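Side-chain contact in HTH-type transcriptional regulator GadX (Escherichia coli, PDB 3MKL), which activates acid-resistance genes such as gadA, gadB and gadC as a homodimeric DNA-binding regulator of the AraC/XylS type, and can repress gadW: residues T14-N17 with N18-H22. Sequence-based numbering, arbitrary orientation.
Sequences TVIN and NNIAH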
loop_
_atom_site.group_PDB
_atom_site.type_symbol
_atom_site.label_atom_id
_atom_site.label_comp_id
_atom_site.label_asym_id
_atom_site.label_seq_id
_atom_site.Cartn_x
_atom_site.Cartn_y
_atom_site.Cartn_z
ATOM N N THR A 14 -4.859 -7.958 -4.492
ATOM C CA THR A 14 -6.200 -8.348 -4.021
ATOM C C THR A 14 -6.200 -8.778 -2.539
ATOM O O THR A 14 -7.125 -8.465 -1.794
ATOM C CB THR A 14 -6.856 -9.445 -4.902
ATOM O OG1 THR A 14 -6.850 -9.027 -6.278
ATOM C CG2 THR A 14 -8.333 -9.698 -4.443
ATOM N N VAL A 15 -5.165 -9.505 -2.127
ATOM C CA VAL A 15 -5.020 -9.876 -0.736
ATOM C C VAL A 15 -4.870 -8.610 0.114
ATOM O O VAL A 15 -5.610 -8.403 1.063
ATOM C CB VAL A 15 -3.783 -10.779 -0.556
ATOM C CG1 VAL A 15 -3.513 -11.048 0.925
ATOM C CG2 VAL A 15 -3.952 -12.049 -1.371
ATOM N N ILE A 16 -3.913 -7.762 -0.263
ATOM C CA ILE A 16 -3.600 -6.532 0.465
ATOM C C ILE A 16 -4.804 -5.583 0.581
ATOM O O ILE A 16 -5.074 -5.069 1.657
ATOM C CB ILE A 16 -2.420 -5.772 -0.182
ATOM C CG1 ILE A 16 -1.156 -6.648 -0.194
ATOM C CG2 ILE A 16 -2.201 -4.435 0.547
ATOM C CD1 ILE A 16 0.055 -6.008 -0.892
ATOM N N ASN A 17 -5.523 -5.372 -0.519
ATOM C CA ASN A 17 -6.682 -4.457 -0.516
ATOM C C ASN A 17 -7.889 -4.921 0.290
ATOM O O ASN A 17 -8.807 -4.128 0.549
ATOM C CB ASN A 17 -7.102 -4.079 -1.937
ATOM C CG ASN A 17 -6.165 -3.074 -2.555
ATOM O OD1 ASN A 17 -5.635 -2.203 -1.851
ATOM N ND2 ASN A 17 -5.926 -3.195 -3.875
ATOM N N ASN A 18 -7.891 -6.191 0.689
ATOM C CA ASN A 18 -8.918 -6.714 1.576
ATOM C C ASN A 18 -8.785 -6.166 2.994
ATOM O O ASN A 18 -9.767 -6.108 3.730
ATOM C CB ASN A 18 -8.884 -8.244 1.593
ATOM C CG ASN A 18 -9.654 -8.872 0.419
ATOM O OD1 ASN A 18 -10.116 -8.174 -0.495
ATOM N ND2 ASN A 18 -9.783 -10.203 0.442
ATOM N N ASN A 19 -7.566 -5.759 3.354
ATOM C CA ASN A 19 -7.245 -5.201 4.664
ATOM C C ASN A 19 -5.932 -4.441 4.542
ATOM O O ASN A 19 -4.835 -4.997 4.756
ATOM C CB ASN A 19 -7.128 -6.314 5.710
ATOM C CG ASN A 19 -7.041 -5.783 7.140
ATOM O OD1 ASN A 19 -6.946 -4.574 7.377
ATOM N ND2 ASN A 19 -7.065 -6.702 8.109
ATOM N N ILE A 20 -6.050 -3.173 4.165
ATOM C CA ILE A 20 -4.893 -2.369 3.768
ATOM C C ILE A 20 -3.960 -2.070 4.946
ATOM O O ILE A 20 -2.742 -2.183 4.804
ATOM C CB ILE A 20 -5.319 -1.043 3.035
ATOM C CG1 ILE A 20 -4.192 -0.524 2.133
ATOM C CG2 ILE A 20 -5.763 0.036 4.027
ATOM C CD1 ILE A 20 -4.176 -1.139 0.752
ATOM N N ALA A 21 -4.540 -1.736 6.104
ATOM C CA ALA A 21 -3.770 -1.357 7.290
ATOM C C ALA A 21 -3.017 -2.516 7.932
ATOM O O ALA A 21 -2.130 -2.296 8.754
ATOM C CB ALA A 21 -4.665 -0.636 8.339
ATOM N N HIS A 22 -3.343 -3.747 7.536
ATOM C CA HIS A 22 -2.698 -4.936 8.112
ATOM C C HIS A 22 -1.192 -4.916 7.940
ATOM O O HIS A 22 -0.655 -4.492 6.913
ATOM C CB HIS A 22 -3.253 -6.241 7.517
ATOM C CG HIS A 22 -2.918 -7.473 8.316
ATOM N ND1 HIS A 22 -3.430 -7.713 9.578
ATOM C CD2 HIS A 22 -2.145 -8.547 8.017
ATOM C CE1 HIS A 22 -2.972 -8.873 10.023
ATOM N NE2 HIS A 22 -2.187 -9.396 9.097
HETATM O O HOH W 1 -8.959 -2.586 3.113
#
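Ile20 turns its CD1 methyl back onto helix 8-17, where it meets two side chains at once. Ile16 presents the CG2 branch, 3.8 Å from CD1 of Ile20, and the two side chains run at a slant to each other. Asn17 lies alongside Ile20, both pointing the same way, with its amide oxygen OD1 only 3.2 Å from that same CD1, a snug polar-apolar touch. In Ile20, chi1 of -156° puts CG1 roughly anti to the backbone N, and chi2 of 85° then turns CD1 toward Ile16 and Asn17. Asn18 instead folds back over the last helical turn: its CB rests 3.3 Å from Val15 O, and its OD1 lies 3.3 Å from Thr14 O without a hydrogen bond, both being acceptors.

Along the backbone, Asn18 N bonds Val15 O at 3.2 Å and, weakly, Thr14 O at 3.5 Å; Asn19 N bonds Ile16 O at 3.1 Å. Ile20 CA still touches Ile16 O at 3.4 Å, and one water bridges Asn17 O and Ile20 N.

This is the exit from the first helix of the AraC-type DNA-binding domain, leading toward helix 26-32. Ile16, Asn17 and Ile20 all pack on the long helix 51-67, through Leu55, Cys58 and Arg62, while Val15 faces Trp24 and Leu33.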